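Local atomic coordinates of glutamyl-tRNA synthetase (Methanothermobacter thermautotrophicus, PDB entry 3AII), a protein that attaches glutamate to tRNA(Glu) in a two-step, ATP-dependent reaction and, as a non-discriminating archaeal glutamyl-tRNA synthetase, also serves tRNA(Gln). Residues 358-363 with 536-541; 402-407 with 527-532; 406-411 with 510-515; 503-508 with 547-552. All coordinates share one frame; numbering follows the deposited sequence.

Contact 1: 358-363 with 536-541; sequences IARRGI and FARLDS
Arg360 clasps the carboxylate of Asp540 side-on. Its NE meets Asp540 OD2 at 3.0 Å in a nearly straight bond and its NH2 meets Asp540 OD1 at 3.0 Å. The guanidinium and carboxylate planes stand 58° apart, and both donors come from above the carboxylate plane. OD2 works twice: its anti lone pair also takes Arg538 NH2 (3.0 Å), which lies two residues back on the same strand. That same NH2 reaches Arg360 O at 2.9 Å on a lone pair in the carbonyl plane, so one nitrogen bridges the carboxylate and a carbonyl in the last turn of helix 355-360. Arg538 gets there as an extended chain with CG opposite its N (chi1 173°), and Asp526 holds its NH1 in a salt bridge. Next to this network Gly362 closes a Schellman motif with positive phi, and its N packs on Arg538 CB at 3.8 Å; a side chain on it would be tight against that CB. Arg361, whose CB turns from the strand, bonds the carbonyls of Tyr550 and Ala551. Helix 355-360, within the catalytic-domain family region, is thus fixed to strand 535-541, between strands 528-531 and 546-552, with helix 386-397 touching Ile363 and Phe536.

Contact 2: 402-407 with 527-532; sequences RRYFFA and DVVQLE
The parallel pairing that closes a six-stranded β-barrel by joining strand 402-408 to strand 528-531 rests on a ladder begun by Gln530 N and Arg402 O (2.8 Å). Tyr404 N follows to Gln530 O (3.0 Å), and Glu532 N to Tyr404 O (2.9 Å). Waters carry the pairing on at both ends, one between Arg402 N and Val528 O, the other between Phe406 N and Glu532 O. In the conformer of Arg403 described here, one of two, Glu532 lays its carboxylate over one face of the guanidinium, the planes 25° apart. Arg403 NH1 is 3.4 Å from Glu532 OE1, but no N-H points at that oxygen, so charge alone acts here. In this conformer a bend about the CG-CD bond of Arg403 (chi3 -47°) brings its end over Glu532, and Pro427 O takes a bond from Arg403 NH2. The Glu532 oxygens have salt bridges to Arg426 and Arg438, and OE2 also lies against the Phe405 ring. A glutamine here would probably leave these three gathered arginines without the negative charge that balances them. On the face bearing Tyr404, Val529 and Leu531, Val529 CG1 abuts the Tyr404 ring edge at CE2 (3.8 Å), and Leu531 CD2 packs on Phe406 CB (4.0 Å). The Tyr404 hydroxyl accepts Arg402 NE (2.9 Å) in the guanidinium plane, while Glu522 binds both side chains. The closure is consistent with the proximal of the two anticodon-binding β-barrels, as in glutaminyl-tRNA synthetase.

Contact 3: 406-411 with 510-515; sequences FAADPV and SRVRGV
Phe406 brings its ring up to the backbone of strand 511-516, CE1 3.7 Å from Gly514 CA, with Val512 O near the ring plane at its CZ edge. The ring reaches this place because CG stands opposite the backbone N (chi1 165°). Gly514, almost fully extended, makes the close approach possible: a CB on it would clash with Phe406 CE1 and with Ala407 O. Ala407 and Val515 form an antiparallel hydrogen-bonded pair, with Ala407 N to Val515 O at 2.8 Å and Val515 N to Ala407 O at 3.1 Å. Next to the ring, Ala408 CB presses on Val512 CG1 (3.6 Å). At Asp409 the backbone swings to positive phi (43°), yet Asp409 N still binds Arg513 O (2.8 Å), and a water links Asp409 OD1 to Arg513 N. Pro410 then folds back, its CD on Gly514 CA at 3.6 Å and its CB beside Val515 CG2 at 4.1 Å. Strand 511-516 thus lies between strands 402-408 and 500-505 of one barrel, while the turn at Asp409 passes the chain to strand 410-416 of the next, where Pro410 and Val515 both touch Tyr447 of strand 445-449.

Contact 4: 503-508 with 547-552; sequences EVIMPD and VFYYAH
Ile505 and Tyr549 run alongside each other from neighbouring parallel strands of the six-stranded anticodon-binding barrel. Ile505 CB sits 3.8 Å from the Tyr549 ring centroid, only 7° off the normal, a CH-π contact over the face; CG1 reaches toward CE2 and CZ, CG2 toward CE1. A serine in place of Tyr549 would probably strip this flat cover from Ile505 and open a gap beside Asp540 and Pro350, which the tyrosine also touches. Further along, Met506 slants across the Tyr550 ring. Bending about its CG-SD bond (chi3 -71°) brings CE above the centre of the Tyr550 ring, 3.6 Å from the centroid and 11° off the normal, while SD makes an oblique Met-aromatic contact. Val504 CG1 meets the edge of the same ring, 3.8 Å from Tyr550 CB, and Pro507 CD leans on Tyr550 CD2. The Tyr550 hydroxyl is tied to Phe534 O, which helps fix the ring's direction. At the other end, Glu503 runs alongside Val547, Glu503 CG 3.7 Å from Val547 CG2. The backbone ladder includes Ile505 N to Phe548 O (2.7 Å) and ends with Tyr550 N on Ile505 O (3.0 Å), where a water also donates to Ile505 O and, at 2.8 Å, to Tyr550 O.

From the N-terminal side, residues 358-363 open contact 1, which closes a long loop only at 536-541 and ties helix 355-360, in the catalytic family region, to the barrel. Contacts 2 and 3 start from one stretch, sharing Phe406 and Ala407, and both are nested inside that loop: contact 3 closes first, at 510-515, and contact 2 at 527-532, pairing strand 402-408 with a different neighbour on each side. Contact 4, from 503-508 to 547-552, crosses all three. Strand 500-505 joins contacts 3 and 4 through Val512 N and Val504 O, strand 535-541 joins contacts 1 and 4, and Ala537 O on Val529 N joins 1 and 2, so the barrel closes.

Contact 1: 358-363 with 536-541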
# COMPACT_ATOMS: atom_id res chain seq x y z
N ILE A 358 -0.81 -6.57 -2.79
CA ILE A 358 -2.16 -6.97 -2.41
C ILE A 358 -3.09 -7.08 -3.62
O ILE A 358 -3.96 -7.97 -3.66
CB ILE A 358 -2.78 -6.11 -1.29
CG1 ILE A 358 -2.90 -4.64 -1.70
CG2 ILE A 358 -1.96 -6.23 -0.01
CD1 ILE A 358 -3.63 -3.79 -0.67
N ALA A 359 -2.91 -6.22 -4.62
CA ALA A 359 -3.67 -6.37 -5.87
C ALA A 359 -3.41 -7.72 -6.54
O ALA A 359 -4.33 -8.33 -7.10
CB ALA A 359 -3.37 -5.23 -6.84
N ARG A 360 -2.17 -8.19 -6.47
CA ARG A 360 -1.80 -9.42 -7.14
C ARG A 360 -2.50 -10.61 -6.47
O ARG A 360 -2.69 -11.64 -7.11
CB ARG A 360 -0.29 -9.61 -7.11
CG ARG A 360 0.19 -10.77 -7.97
CD ARG A 360 1.67 -11.04 -7.72
NE ARG A 360 2.22 -11.95 -8.72
CZ ARG A 360 3.47 -12.38 -8.73
NH1 ARG A 360 4.31 -11.97 -7.79
NH2 ARG A 360 3.88 -13.21 -9.68
N ARG A 361 -2.87 -10.44 -5.20
CA ARG A 361 -3.55 -11.48 -4.43
C ARG A 361 -5.07 -11.46 -4.60
O ARG A 361 -5.77 -12.36 -4.11
CB ARG A 361 -3.19 -11.34 -2.95
CG ARG A 361 -1.75 -11.70 -2.66
CD ARG A 361 -1.35 -11.28 -1.25
NE ARG A 361 -2.29 -11.75 -0.26
CZ ARG A 361 -2.40 -11.24 0.97
NH1 ARG A 361 -1.62 -10.22 1.35
NH2 ARG A 361 -3.28 -11.74 1.81
N GLY A 362 -5.59 -10.44 -5.26
CA GLY A 362 -7.03 -10.31 -5.46
C GLY A 362 -7.74 -9.45 -4.43
O GLY A 362 -8.97 -9.49 -4.31
N ILE A 363 -6.98 -8.65 -3.68
CA ILE A 363 -7.61 -7.64 -2.83
C ILE A 363 -8.10 -6.49 -3.72
O ILE A 363 -7.34 -5.93 -4.51
CB ILE A 363 -6.63 -7.08 -1.79
CG1 ILE A 363 -6.02 -8.21 -0.95
CG2 ILE A 363 -7.33 -6.03 -0.94
CD1 ILE A 363 -7.04 -9.03 -0.20
N PHE A 536 -10.03 -17.57 -1.06
CA PHE A 536 -10.13 -16.81 -2.30
C PHE A 536 -8.74 -16.59 -2.85
O PHE A 536 -7.79 -16.45 -2.07
CB PHE A 536 -10.81 -15.47 -2.06
CG PHE A 536 -12.25 -15.60 -1.65
CD1 PHE A 536 -13.25 -15.60 -2.61
CD2 PHE A 536 -12.61 -15.75 -0.32
CE1 PHE A 536 -14.58 -15.72 -2.24
CE2 PHE A 536 -13.93 -15.88 0.05
CZ PHE A 536 -14.92 -15.86 -0.92
N ALA A 537 -8.60 -16.56 -4.17
CA ALA A 537 -7.28 -16.40 -4.78
C ALA A 537 -7.39 -15.86 -6.19
O ALA A 537 -8.36 -16.13 -6.89
CB ALA A 537 -6.53 -17.74 -4.79
N ARG A 538 -6.37 -15.12 -6.62
CA ARG A 538 -6.35 -14.58 -7.97
C ARG A 538 -5.46 -15.45 -8.86
O ARG A 538 -4.36 -15.83 -8.45
CB ARG A 538 -5.82 -13.14 -7.95
CG ARG A 538 -5.60 -12.56 -9.33
CD ARG A 538 -5.04 -11.11 -9.27
NE ARG A 538 -4.41 -10.82 -10.56
CZ ARG A 538 -3.19 -11.23 -10.89
NH1 ARG A 538 -2.71 -10.98 -12.10
NH2 ARG A 538 -2.44 -11.90 -10.01
N LEU A 539 -5.93 -15.76 -10.06
CA LEU A 539 -5.12 -16.50 -11.03
C LEU A 539 -4.04 -15.57 -11.62
O LEU A 539 -4.35 -14.55 -12.26
CB LEU A 539 -5.97 -17.08 -12.16
CG LEU A 539 -5.15 -17.89 -13.17
CD1 LEU A 539 -4.52 -19.12 -12.51
CD2 LEU A 539 -6.01 -18.33 -14.36
N ASP A 540 -2.79 -15.94 -11.40
CA ASP A 540 -1.65 -15.08 -11.74
C ASP A 540 -1.00 -15.52 -13.05
O ASP A 540 -0.51 -14.70 -13.83
CB ASP A 540 -0.63 -15.10 -10.61
CG ASP A 540 0.50 -14.10 -10.82
OD1 ASP A 540 1.63 -14.56 -11.10
OD2 ASP A 540 0.26 -12.88 -10.73
N SER A 541 -1.00 -16.83 -13.29
CA SER A 541 -0.52 -17.34 -14.57
C SER A 541 -1.27 -18.61 -14.93
O SER A 541 -1.54 -19.45 -14.07
CB SER A 541 0.99 -17.56 -14.55
OG SER A 541 1.38 -18.40 -13.48

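Contact 2: 402-407 with 527-532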
# COMPACT_ATOMS: atom_id res chain seq x y z
N ARG A 402 -16.15 -17.10 -8.81
CA ARG A 402 -16.49 -18.46 -9.25
C ARG A 402 -15.86 -19.49 -8.31
O ARG A 402 -14.74 -19.29 -7.84
CB ARG A 402 -16.00 -18.70 -10.68
CG ARG A 402 -16.62 -17.76 -11.70
CD ARG A 402 -15.90 -17.82 -13.05
NE ARG A 402 -16.23 -19.03 -13.81
CZ ARG A 402 -17.16 -19.09 -14.76
NH1 ARG A 402 -17.39 -20.23 -15.39
NH2 ARG A 402 -17.88 -18.01 -15.07
N ARG A 403 -16.58 -20.57 -8.07
CA ARG A 403 -16.15 -21.60 -7.13
C ARG A 403 -15.55 -22.82 -7.80
O ARG A 403 -16.12 -23.36 -8.75
CB ARG A 403 -17.33 -22.05 -6.26
CG ARG A 403 -17.90 -20.96 -5.36
CD ARG A 403 -18.96 -21.55 -4.44
NE ARG A 403 -19.90 -22.41 -5.15
CZ ARG A 403 -20.86 -23.11 -4.55
NH1 ARG A 403 -20.99 -23.03 -3.23
NH2 ARG A 403 -21.68 -23.88 -5.25
N TYR A 404 -14.41 -23.27 -7.28
CA TYR A 404 -13.77 -24.51 -7.75
C TYR A 404 -13.23 -25.31 -6.57
O TYR A 404 -12.93 -24.74 -5.51
CB TYR A 404 -12.62 -24.18 -8.70
CG TYR A 404 -13.06 -23.39 -9.92
CD1 TYR A 404 -13.52 -24.03 -11.06
CD2 TYR A 404 -13.06 -22.00 -9.89
CE1 TYR A 404 -13.95 -23.30 -12.16
CE2 TYR A 404 -13.49 -21.27 -10.99
CZ TYR A 404 -13.92 -21.93 -12.12
OH TYR A 404 -14.35 -21.18 -13.20
N PHE A 405 -13.05 -26.62 -6.77
CA PHE A 405 -12.39 -27.49 -5.78
C PHE A 405 -10.90 -27.60 -6.11
O PHE A 405 -10.53 -28.13 -7.17
CB PHE A 405 -12.99 -28.90 -5.80
CG PHE A 405 -14.37 -29.01 -5.21
CD1 PHE A 405 -14.83 -28.09 -4.27
CD2 PHE A 405 -15.21 -30.06 -5.58
CE1 PHE A 405 -16.11 -28.20 -3.72
CE2 PHE A 405 -16.49 -30.17 -5.03
CZ PHE A 405 -16.93 -29.25 -4.10
N PHE A 406 -10.06 -27.10 -5.21
CA PHE A 406 -8.61 -27.27 -5.27
C PHE A 406 -8.22 -28.09 -4.05
O PHE A 406 -8.47 -27.68 -2.93
CB PHE A 406 -7.91 -25.90 -5.24
CG PHE A 406 -6.41 -25.97 -4.95
CD1 PHE A 406 -5.53 -26.45 -5.90
CD2 PHE A 406 -5.91 -25.53 -3.73
CE1 PHE A 406 -4.16 -26.51 -5.65
CE2 PHE A 406 -4.54 -25.57 -3.46
CZ PHE A 406 -3.67 -26.06 -4.42
N ALA A 407 -7.62 -29.26 -4.30
CA ALA A 407 -7.17 -30.12 -3.22
C ALA A 407 -5.67 -29.93 -3.02
O ALA A 407 -4.87 -30.42 -3.82
CB ALA A 407 -7.49 -31.58 -3.54
N ASP A 527 -8.55 -13.40 -13.13
CA ASP A 527 -9.79 -13.91 -12.52
C ASP A 527 -9.56 -14.17 -11.03
O ASP A 527 -8.51 -14.66 -10.63
CB ASP A 527 -10.27 -15.18 -13.21
CG ASP A 527 -10.88 -14.92 -14.57
OD1 ASP A 527 -11.08 -15.90 -15.32
OD2 ASP A 527 -11.14 -13.74 -14.89
N VAL A 528 -10.53 -13.81 -10.20
CA VAL A 528 -10.41 -14.08 -8.77
C VAL A 528 -11.49 -15.06 -8.38
O VAL A 528 -12.66 -14.81 -8.65
CB VAL A 528 -10.53 -12.79 -7.95
CG1 VAL A 528 -10.40 -13.11 -6.47
CG2 VAL A 528 -9.45 -11.79 -8.39
N VAL A 529 -11.10 -16.18 -7.77
CA VAL A 529 -12.02 -17.27 -7.56
C VAL A 529 -12.06 -17.65 -6.09
O VAL A 529 -11.23 -17.20 -5.29
CB VAL A 529 -11.60 -18.51 -8.38
CG1 VAL A 529 -11.55 -18.16 -9.86
CG2 VAL A 529 -10.23 -19.03 -7.90
N GLN A 530 -13.04 -18.46 -5.75
CA GLN A 530 -13.10 -19.09 -4.44
C GLN A 530 -12.71 -20.56 -4.58
O GLN A 530 -13.40 -21.35 -5.24
CB GLN A 530 -14.51 -18.97 -3.84
CG GLN A 530 -14.59 -19.59 -2.46
CD GLN A 530 -15.89 -19.29 -1.74
OE1 GLN A 530 -16.85 -18.78 -2.32
NE2 GLN A 530 -15.92 -19.59 -0.45
N LEU A 531 -11.57 -20.91 -4.00
CA LEU A 531 -11.17 -22.30 -3.89
C LEU A 531 -11.88 -22.82 -2.65
O LEU A 531 -11.51 -22.48 -1.51
CB LEU A 531 -9.65 -22.37 -3.75
CG LEU A 531 -8.91 -21.73 -4.93
CD1 LEU A 531 -7.39 -21.85 -4.76
CD2 LEU A 531 -9.34 -22.35 -6.27
N GLU A 532 -12.93 -23.61 -2.86
CA GLU A 532 -13.85 -23.89 -1.77
C GLU A 532 -13.16 -24.60 -0.62
O GLU A 532 -12.35 -25.50 -0.84
CB GLU A 532 -15.02 -24.73 -2.27
CG GLU A 532 -15.82 -24.02 -3.36
CD GLU A 532 -17.20 -24.61 -3.52
OE1 GLU A 532 -18.00 -24.48 -2.57
OE2 GLU A 532 -17.47 -25.20 -4.58
O HOH W 1 -14.44 -15.60 -10.63
O HOH W 2 -10.47 -25.65 -2.81

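Contact 3: 406-411 with 510-515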
# COMPACT_ATOMS: atom_id res chain seq x y z
N PHE A 406 -10.06 -27.10 -5.21
CA PHE A 406 -8.61 -27.27 -5.27
C PHE A 406 -8.22 -28.09 -4.05
O PHE A 406 -8.47 -27.68 -2.93
CB PHE A 406 -7.91 -25.90 -5.24
CG PHE A 406 -6.41 -25.97 -4.95
CD1 PHE A 406 -5.53 -26.45 -5.90
CD2 PHE A 406 -5.91 -25.53 -3.73
CE1 PHE A 406 -4.16 -26.51 -5.65
CE2 PHE A 406 -4.54 -25.57 -3.46
CZ PHE A 406 -3.67 -26.06 -4.42
N ALA A 407 -7.62 -29.26 -4.30
CA ALA A 407 -7.17 -30.12 -3.22
C ALA A 407 -5.67 -29.93 -3.02
O ALA A 407 -4.87 -30.42 -3.82
CB ALA A 407 -7.49 -31.58 -3.54
N ALA A 408 -5.31 -29.21 -1.96
CA ALA A 408 -3.91 -29.00 -1.59
C ALA A 408 -3.30 -30.31 -1.07
O ALA A 408 -3.97 -31.06 -0.39
CB ALA A 408 -3.83 -27.96 -0.51
N ASP A 409 -2.02 -30.54 -1.39
CA ASP A 409 -1.31 -31.75 -0.93
C ASP A 409 -2.19 -32.98 -1.05
O ASP A 409 -2.46 -33.68 -0.07
CB ASP A 409 -0.82 -31.56 0.51
CG ASP A 409 0.26 -30.50 0.62
OD1 ASP A 409 1.01 -30.29 -0.36
OD2 ASP A 409 0.36 -29.87 1.69
N PRO A 410 -2.65 -33.25 -2.27
CA PRO A 410 -3.70 -34.24 -2.46
C PRO A 410 -3.22 -35.67 -2.25
O PRO A 410 -2.05 -35.99 -2.47
CB PRO A 410 -4.11 -34.03 -3.92
CG PRO A 410 -2.86 -33.51 -4.57
CD PRO A 410 -2.24 -32.63 -3.54
N VAL A 411 -4.13 -36.50 -1.77
CA VAL A 411 -3.89 -37.93 -1.74
C VAL A 411 -4.84 -38.60 -2.73
O VAL A 411 -6.03 -38.30 -2.78
CB VAL A 411 -4.01 -38.52 -0.33
CG1 VAL A 411 -5.34 -38.16 0.29
CG2 VAL A 411 -3.82 -40.04 -0.37
N SER A 510 5.16 -18.92 0.49
CA SER A 510 5.30 -20.36 0.40
C SER A 510 4.41 -20.89 -0.72
O SER A 510 3.41 -20.27 -1.06
CB SER A 510 4.96 -21.05 1.73
OG SER A 510 3.60 -20.87 2.09
N ARG A 511 4.81 -22.02 -1.30
CA ARG A 511 4.09 -22.61 -2.42
C ARG A 511 3.26 -23.79 -1.92
O ARG A 511 3.79 -24.71 -1.30
CB ARG A 511 5.10 -23.09 -3.47
CG ARG A 511 4.50 -23.46 -4.82
CD ARG A 511 5.35 -24.47 -5.59
NE ARG A 511 6.77 -24.13 -5.63
CZ ARG A 511 7.74 -24.92 -5.18
NH1 ARG A 511 7.45 -26.10 -4.65
NH2 ARG A 511 9.00 -24.53 -5.25
N VAL A 512 1.95 -23.77 -2.18
CA VAL A 512 1.09 -24.91 -1.87
C VAL A 512 0.68 -25.61 -3.17
O VAL A 512 -0.00 -25.02 -4.00
CB VAL A 512 -0.17 -24.48 -1.08
CG1 VAL A 512 -1.16 -25.65 -0.93
CG2 VAL A 512 0.22 -23.91 0.27
N ARG A 513 1.10 -26.86 -3.34
CA ARG A 513 0.83 -27.59 -4.58
C ARG A 513 -0.37 -28.50 -4.44
O ARG A 513 -0.62 -29.02 -3.35
CB ARG A 513 2.04 -28.44 -4.99
CG ARG A 513 3.33 -27.65 -5.13
CD ARG A 513 4.28 -28.37 -6.07
NE ARG A 513 5.48 -27.58 -6.33
CZ ARG A 513 6.32 -27.82 -7.33
NH1 ARG A 513 6.10 -28.82 -8.17
NH2 ARG A 513 7.39 -27.05 -7.49
N GLY A 514 -1.10 -28.72 -5.53
CA GLY A 514 -2.24 -29.62 -5.48
C GLY A 514 -2.84 -29.83 -6.85
O GLY A 514 -2.18 -29.64 -7.87
N VAL A 515 -4.11 -30.24 -6.86
CA VAL A 515 -4.84 -30.41 -8.10
C VAL A 515 -6.16 -29.66 -8.02
O VAL A 515 -6.70 -29.44 -6.94
CB VAL A 515 -5.09 -31.89 -8.45
CG1 VAL A 515 -3.76 -32.59 -8.78
CG2 VAL A 515 -5.82 -32.61 -7.31
O HOH W 3 2.50 -28.22 -1.30

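Contact 4: 503-508 with 547-552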
# COMPACT_ATOMS: atom_id res chain seq x y z
N GLU A 503 -1.01 -24.61 -8.31
CA GLU A 503 -0.36 -24.23 -7.08
C GLU A 503 -0.86 -22.87 -6.65
O GLU A 503 -1.36 -22.10 -7.47
CB GLU A 503 1.16 -24.23 -7.21
CG GLU A 503 1.70 -23.27 -8.24
CD GLU A 503 3.19 -23.49 -8.48
OE1 GLU A 503 3.56 -24.61 -8.90
OE2 GLU A 503 3.98 -22.56 -8.24
N VAL A 504 -0.75 -22.62 -5.36
CA VAL A 504 -1.18 -21.36 -4.78
C VAL A 504 -0.02 -20.80 -3.99
O VAL A 504 0.57 -21.50 -3.15
CB VAL A 504 -2.40 -21.57 -3.86
CG1 VAL A 504 -2.85 -20.23 -3.28
CG2 VAL A 504 -3.54 -22.24 -4.64
N ILE A 505 0.33 -19.55 -4.27
CA ILE A 505 1.37 -18.87 -3.49
C ILE A 505 0.71 -18.18 -2.32
O ILE A 505 -0.19 -17.36 -2.51
CB ILE A 505 2.14 -17.85 -4.33
CG1 ILE A 505 2.66 -18.52 -5.60
CG2 ILE A 505 3.26 -17.24 -3.50
CD1 ILE A 505 3.50 -19.77 -5.34
N MET A 506 1.14 -18.53 -1.11
CA MET A 506 0.50 -18.03 0.10
C MET A 506 1.11 -16.70 0.52
O MET A 506 2.12 -16.27 -0.05
CB MET A 506 0.60 -19.07 1.24
CG MET A 506 0.09 -20.47 0.88
SD MET A 506 -1.64 -20.48 0.36
CE MET A 506 -2.48 -20.15 1.88
N PRO A 507 0.48 -16.01 1.47
CA PRO A 507 0.94 -14.65 1.78
C PRO A 507 2.36 -14.60 2.35
O PRO A 507 2.94 -13.52 2.37
CB PRO A 507 -0.10 -14.15 2.78
CG PRO A 507 -1.34 -14.93 2.44
CD PRO A 507 -0.81 -16.30 2.13
N ASP A 508 2.91 -15.73 2.80
CA ASP A 508 4.32 -15.78 3.21
C ASP A 508 5.23 -16.25 2.08
O ASP A 508 6.40 -16.58 2.29
CB ASP A 508 4.49 -16.67 4.44
CG ASP A 508 4.17 -18.12 4.17
OD1 ASP A 508 3.77 -18.44 3.03
OD2 ASP A 508 4.33 -18.94 5.09
N VAL A 547 -1.10 -21.05 -11.64
CA VAL A 547 -0.58 -20.50 -10.40
C VAL A 547 -1.50 -19.40 -9.88
O VAL A 547 -1.75 -18.42 -10.57
CB VAL A 547 0.82 -19.93 -10.61
CG1 VAL A 547 1.35 -19.38 -9.30
CG2 VAL A 547 1.74 -21.01 -11.16
N PHE A 548 -2.02 -19.59 -8.66
CA PHE A 548 -2.86 -18.60 -8.01
C PHE A 548 -2.08 -17.93 -6.90
O PHE A 548 -1.18 -18.54 -6.31
CB PHE A 548 -4.06 -19.28 -7.33
CG PHE A 548 -5.01 -19.96 -8.29
CD1 PHE A 548 -4.79 -21.27 -8.67
CD2 PHE A 548 -6.11 -19.29 -8.79
CE1 PHE A 548 -5.67 -21.92 -9.55
CE2 PHE A 548 -6.99 -19.92 -9.66
CZ PHE A 548 -6.77 -21.23 -10.04
N TYR A 549 -2.46 -16.70 -6.59
CA TYR A 549 -2.00 -16.00 -5.39
C TYR A 549 -3.14 -15.87 -4.38
O TYR A 549 -4.21 -15.36 -4.68
CB TYR A 549 -1.41 -14.62 -5.76
CG TYR A 549 0.05 -14.71 -6.13
CD1 TYR A 549 1.03 -14.09 -5.37
CD2 TYR A 549 0.45 -15.47 -7.22
CE1 TYR A 549 2.38 -14.21 -5.70
CE2 TYR A 549 1.79 -15.60 -7.56
CZ TYR A 549 2.75 -14.97 -6.79
OH TYR A 549 4.08 -15.09 -7.12
N TYR A 550 -2.89 -16.36 -3.16
CA TYR A 550 -3.89 -16.40 -2.10
C TYR A 550 -4.25 -15.04 -1.54
O TYR A 550 -3.37 -14.24 -1.19
CB TYR A 550 -3.37 -17.29 -0.97
CG TYR A 550 -4.40 -17.75 0.05
CD1 TYR A 550 -5.18 -18.88 -0.20
CD2 TYR A 550 -4.56 -17.09 1.26
CE1 TYR A 550 -6.10 -19.32 0.73
CE2 TYR A 550 -5.48 -17.54 2.21
CZ TYR A 550 -6.24 -18.66 1.93
OH TYR A 550 -7.17 -19.12 2.85
N ALA A 551 -5.55 -14.77 -1.44
CA ALA A 551 -6.00 -13.54 -0.79
C ALA A 551 -6.26 -13.80 0.69
O ALA A 551 -5.51 -13.33 1.55
CB ALA A 551 -7.26 -13.00 -1.47
N HIS A 552 -7.31 -14.58 0.97
CA HIS A 552 -7.73 -14.82 2.35
C HIS A 552 -8.79 -15.91 2.40
O HIS A 552 -9.32 -16.32 1.37
CB HIS A 552 -8.32 -13.53 2.95
CG HIS A 552 -9.33 -12.86 2.07
ND1 HIS A 552 -10.59 -13.38 1.87
CD2 HIS A 552 -9.25 -11.75 1.30
CE1 HIS A 552 -11.25 -12.61 1.02
NE2 HIS A 552 -10.46 -11.62 0.66
O HOH W 4 -0.55 -14.63 -1.27